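PDB 3FAJ: structural protein ORF131 from Acidianus two-tailed virus, which is a structural protein of the virion that probably binds DNA. Local coordinates for residues L39-F42 with Q46-Y49; G58-A63 with R70-I75. One frame throughout, in Å; residues are numbered along the deposited sequence. Where two conformers were deposited one is given.

Contact 1. Residues L39-F42 with Q46-Y49; sequences LDMF and QLGY
Met41, near the C-terminal end of helix 31-43, meets both Gln46 and Leu47 as the chain turns back past the helix end. Its side chain starts beside its own backbone N (chi1 -66°) and bends at the sulfur, so that CB, SD and CE all come against the CD1 branch of Leu47. The closest of these approaches is Met41 CB to Leu47 CD1, 3.6 Å, and the two chains meet at a slant. Leu47 CD2, the other branch, lies against the helix backbone, 3.7 Å from Phe42 N, and is 4.3 Å from Phe42 CB.

The two segments form the exit of a helix into a short two-stranded antiparallel sheet, in which strand 48-49 pairs with strand 99-100. One direct backbone bond spans the turn, from Gln46 N to Met41 O (3.0 Å). The next pair is bridged by a single water, which donates to both carbonyls, Phe42 O (2.7 Å) and Leu47 O (2.6 Å), linking the helix-end carbonyl to the residue just before the short strand.

Gln46 runs extended beyond CG and crosses Met41 at about a right angle, bringing its amide oxygen beside Met41 CB and CG. Away from Gln46, the side chains of Leu47 and Phe42 both rest on Val52 of helix 51-66.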
loop_
_atom_site.group_PDB
_atom_site.type_symbol
_atom_site.label_atom_id
_atom_site.label_comp_id
_atom_site.label_asym_id
_atom_site.label_seq_id
_atom_site.Cartn_x
_atom_site.Cartn_y
_atom_site.Cartn_z
ATOM N N LEU A 39 -3.937 1.757 2.843
ATOM C CA LEU A 39 -4.028 2.735 1.729
ATOM C C LEU A 39 -5.243 3.674 1.883
ATOM O O LEU A 39 -5.138 4.887 1.624
ATOM C CB LEU A 39 -4.037 2.038 0.374
ATOM C CG LEU A 39 -2.711 1.326 0.061
ATOM C CD1 LEU A 39 -2.890 0.532 -1.231
ATOM C CD2 LEU A 39 -1.535 2.330 -0.039
ATOM N N ASP A 40 -6.379 3.132 2.299
ATOM C CA ASP A 40 -7.560 3.969 2.554
ATOM C C ASP A 40 -7.298 5.006 3.658
ATOM O O ASP A 40 -7.742 6.160 3.572
ATOM C CB ASP A 40 -8.771 3.094 2.902
ATOM C CG ASP A 40 -9.335 2.351 1.697
ATOM O OD1 ASP A 40 -9.007 2.699 0.536
ATOM O OD2 ASP A 40 -10.129 1.413 1.928
ATOM N N MET A 41 -6.599 4.591 4.716
ATOM C CA MET A 41 -6.235 5.514 5.822
ATOM C C MET A 41 -5.247 6.582 5.334
ATOM O O MET A 41 -5.338 7.761 5.724
ATOM C CB MET A 41 -5.630 4.722 6.971
ATOM C CG MET A 41 -6.625 3.790 7.630
ATOM S SD MET A 41 -5.850 2.977 9.039
ATOM C CE MET A 41 -4.523 2.073 8.377
ATOM N N PHE A 42 -4.306 6.170 4.490
ATOM C CA PHE A 42 -3.351 7.088 3.863
ATOM C C PHE A 42 -4.111 8.177 3.094
ATOM O O PHE A 42 -3.845 9.379 3.259
ATOM C CB PHE A 42 -2.418 6.291 2.929
ATOM C CG PHE A 42 -1.718 7.130 1.899
ATOM C CD1 PHE A 42 -0.693 8.009 2.269
ATOM C CD2 PHE A 42 -2.081 7.028 0.550
ATOM C CE1 PHE A 42 -0.030 8.796 1.295
ATOM C CE2 PHE A 42 -1.412 7.789 -0.422
ATOM C CZ PHE A 42 -0.391 8.673 -0.047
ATOM N N GLN A 46 -5.330 10.065 7.572
ATOM C CA GLN A 46 -5.344 9.441 8.893
ATOM C C GLN A 46 -3.949 9.011 9.346
ATOM O O GLN A 46 -3.678 8.913 10.545
ATOM C CB GLN A 46 -6.268 8.221 8.909
ATOM C CG GLN A 46 -7.747 8.555 8.736
ATOM C CD GLN A 46 -8.595 7.295 8.689
ATOM O OE1 GLN A 46 -8.089 6.227 8.326
ATOM N NE2 GLN A 46 -9.878 7.410 9.129
ATOM N N LEU A 47 -3.076 8.746 8.378
ATOM C CA LEU A 47 -1.721 8.239 8.592
ATOM C C LEU A 47 -0.699 9.313 8.304
ATOM O O LEU A 47 -0.961 10.273 7.575
ATOM C CB LEU A 47 -1.457 7.065 7.662
ATOM C CG LEU A 47 -1.717 5.646 8.140
ATOM C CD1 LEU A 47 -2.853 5.485 9.154
ATOM C CD2 LEU A 47 -1.854 4.746 6.907
ATOM N N GLY A 48 0.472 9.160 8.885
ATOM C CA GLY A 48 1.538 10.095 8.629
ATOM C C GLY A 48 2.651 9.387 7.889
ATOM O O GLY A 48 2.512 8.219 7.486
ATOM N N TYR A 49 3.737 10.119 7.683
ATOM C CA TYR A 49 4.930 9.565 7.073
ATOM C C TYR A 49 6.015 9.662 8.122
ATOM O O TYR A 49 6.152 10.706 8.763
ATOM C CB TYR A 49 5.329 10.341 5.815
ATOM C CG TYR A 49 6.520 9.754 5.089
ATOM C CD1 TYR A 49 6.362 8.679 4.205
ATOM C CD2 TYR A 49 7.807 10.268 5.289
ATOM C CE1 TYR A 49 7.467 8.132 3.535
ATOM C CE2 TYR A 49 8.915 9.720 4.614
ATOM C CZ TYR A 49 8.719 8.652 3.734
ATOM O OH TYR A 49 9.800 8.091 3.075
HETATM O O HOH W 1 -2.485 9.914 5.497
#

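Contact 2. Residues G58-A63 with R70-I75; sequences GEEANA and RTKEAI
Apolar contacts carry most of the meeting between Ile75 and Glu60 and between Ala63 and the start of helix 69-86. Ile75 brings both of its branches to the facing helix. Ile75 CG2 lies 3.8 Å from Glu60 CB, while CD1, at the end of the other branch, reaches the backbone at Glu60 N and the CB methylene of Glu59, with Ile75 CD1 3.9 Å from Glu59 CB. Beyond CB the side chain of Glu59 leads away from helix 69-86, and it also touches Tyr31 and Ile38 of helix 31-43. One turn closer to the connection, the methyl of Ala63 faces Thr71 and Lys72: Ala63 CB is 3.8 Å from Thr71 CG2 and equally close to Lys72 N.

The arrangement is an antiparallel helical hairpin, helix 51-66 followed after a brief connection by helix 69-86. The axes of segments 58-63 and 70-75 approach to 8.2 Å and their directions differ by 160°, a close approach in keeping with Ala63 at the interface. Glu60 and Lys72 face each other with their CA atoms 4.7 Å apart.

The charged side chains contribute chiefly through their aliphatic parts. Glu60 swings CG away from its backbone N (chi1 -177°) and then runs extended, sliding past Ile75 in the opposite direction. Glu60 CG packs 3.9 Å from Lys72 CG and 3.7 Å from Lys72 O. Lys72 bends at chi3 (78°), and its ammonium end leads away from segment 58-63.

As for polar bonds, Thr71 turns CG2 to Ala63 while its OG1 is hydrogen-bonded to ND2 of Asn131 in helix 125-132.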
loop_
_atom_site.group_PDB
_atom_site.type_symbol
_atom_site.label_atom_id
_atom_site.label_comp_id
_atom_site.label_asym_id
_atom_site.label_seq_id
_atom_site.Cartn_x
_atom_site.Cartn_y
_atom_site.Cartn_z
ATOM N N GLY A 58 5.425 -3.782 6.241
ATOM C CA GLY A 58 5.053 -4.915 7.108
ATOM C C GLY A 58 4.158 -5.900 6.361
ATOM O O GLY A 58 4.349 -7.118 6.455
ATOM N N GLU A 59 3.147 -5.306 5.608
ATOM C CA GLU A 59 2.309 -6.227 4.813
ATOM C C GLU A 59 3.142 -6.863 3.710
ATOM O O GLU A 59 2.978 -8.052 3.382
ATOM C CB GLU A 59 1.100 -5.502 4.215
ATOM C CG GLU A 59 0.080 -4.962 5.241
ATOM C CD GLU A 59 -0.506 -6.024 6.155
ATOM O OE1 GLU A 59 -0.806 -7.149 5.696
ATOM O OE2 GLU A 59 -0.639 -5.732 7.368
ATOM N N GLU A 60 3.892 -6.109 3.073
ATOM C CA GLU A 60 4.779 -6.636 2.038
ATOM C C GLU A 60 5.652 -7.773 2.591
ATOM O O GLU A 60 5.815 -8.817 1.944
ATOM C CB GLU A 60 5.662 -5.492 1.512
ATOM C CG GLU A 60 6.580 -5.864 0.392
ATOM C CD GLU A 60 7.368 -4.666 -0.089
ATOM O OE1 GLU A 60 7.206 -3.563 0.497
ATOM O OE2 GLU A 60 8.174 -4.865 -1.024
ATOM N N ALA A 61 6.219 -7.703 3.747
ATOM C CA ALA A 61 7.004 -8.786 4.341
ATOM C C ALA A 61 6.123 -9.993 4.627
ATOM O O ALA A 61 6.552 -11.126 4.425
ATOM C CB ALA A 61 7.701 -8.320 5.626
ATOM N N ASN A 62 4.906 -9.751 5.122
ATOM C CA ASN A 62 3.964 -10.849 5.395
ATOM C C ASN A 62 3.679 -11.619 4.088
ATOM O O ASN A 62 3.703 -12.864 4.064
ATOM C CB ASN A 62 2.635 -10.302 5.916
ATOM C CG ASN A 62 2.698 -9.812 7.352
ATOM O OD1 ASN A 62 3.518 -10.256 8.156
ATOM N ND2 ASN A 62 1.788 -8.900 7.686
ATOM N N ALA A 63 3.409 -10.862 3.025
ATOM C CA ALA A 63 3.170 -11.418 1.683
ATOM C C ALA A 63 4.373 -12.234 1.197
ATOM O O ALA A 63 4.204 -13.345 0.725
ATOM C CB ALA A 63 2.809 -10.284 0.676
ATOM N N ARG A 70 2.888 -11.666 -6.073
ATOM C CA ARG A 70 2.325 -10.527 -6.815
ATOM C C ARG A 70 1.853 -9.434 -5.857
ATOM O O ARG A 70 2.009 -8.225 -6.131
ATOM C CB ARG A 70 1.190 -10.984 -7.737
ATOM C CG ARG A 70 1.627 -11.979 -8.805
ATOM C CD ARG A 70 0.505 -12.202 -9.809
ATOM N NE ARG A 70 0.844 -13.162 -10.864
ATOM C CZ ARG A 70 1.640 -12.905 -11.898
ATOM N NH1 ARG A 70 2.223 -11.712 -12.011
ATOM N NH2 ARG A 70 1.862 -13.844 -12.817
ATOM N N THR A 71 1.297 -9.863 -4.720
ATOM C CA THR A 71 0.875 -8.955 -3.657
ATOM C C THR A 71 2.081 -8.188 -3.088
ATOM O O THR A 71 2.036 -6.951 -2.930
ATOM C CB THR A 71 0.141 -9.749 -2.523
ATOM O OG1 THR A 71 -1.122 -10.216 -3.034
ATOM C CG2 THR A 71 -0.101 -8.850 -1.292
ATOM N N LYS A 72 3.154 -8.919 -2.816
ATOM C CA LYS A 72 4.417 -8.317 -2.369
ATOM C C LYS A 72 4.832 -7.241 -3.361
ATOM O O LYS A 72 5.155 -6.107 -2.965
ATOM C CB LYS A 72 5.493 -9.394 -2.247
ATOM C CG LYS A 72 6.914 -8.882 -1.981
ATOM C CD LYS A 72 7.935 -9.997 -2.201
ATOM C CE LYS A 72 8.233 -10.255 -3.708
ATOM N NZ LYS A 72 9.259 -11.347 -3.858
ATOM N N GLU A 73 4.828 -7.589 -4.650
ATOM C CA GLU A 73 5.320 -6.648 -5.669
ATOM C C GLU A 73 4.419 -5.423 -5.812
ATOM O O GLU A 73 4.925 -4.297 -5.972
ATOM C CB GLU A 73 5.502 -7.368 -6.997
ATOM C CG GLU A 73 6.657 -8.407 -6.921
ATOM C CD GLU A 73 6.766 -9.292 -8.148
ATOM O OE1 GLU A 73 5.780 -9.410 -8.910
ATOM O OE2 GLU A 73 7.853 -9.882 -8.340
ATOM N N ALA A 74 3.099 -5.616 -5.716
ATOM C CA ALA A 74 2.193 -4.469 -5.813
ATOM C C ALA A 74 2.407 -3.490 -4.662
ATOM O O ALA A 74 2.465 -2.265 -4.886
ATOM C CB ALA A 74 0.702 -4.918 -5.922
ATOM N N ILE A 75 2.551 -4.028 -3.446
ATOM C CA ILE A 75 2.802 -3.175 -2.262
ATOM C C ILE A 75 4.150 -2.466 -2.438
ATOM O O ILE A 75 4.255 -1.267 -2.192
ATOM C CB ILE A 75 2.728 -3.962 -0.942
ATOM C CG1 ILE A 75 1.328 -4.587 -0.756
ATOM C CG2 ILE A 75 3.118 -3.022 0.227
ATOM C CD1 ILE A 75 1.308 -5.691 0.322
#

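How the contacts relate
From the N terminus, helix 31-43 runs into contact 1, which closes a short loop at the helix end with three residues between its segments. Strand 48-49 then leads directly into helix 51-66, whose far half enters contact 2; there six residues separate the segments, and the chain reverses into helix 69-86. The two closures therefore stand in series, neither nested nor crossed. The centres of contact 1 and contact 2 are about 17 Å apart, on opposite sides of the chain's centre, and the two do not touch. Helix 31-43 spans the gap: Leu39 and Phe42 reach helices 51-66 and 69-86, while Ala35 meets Ile75 of contact 2.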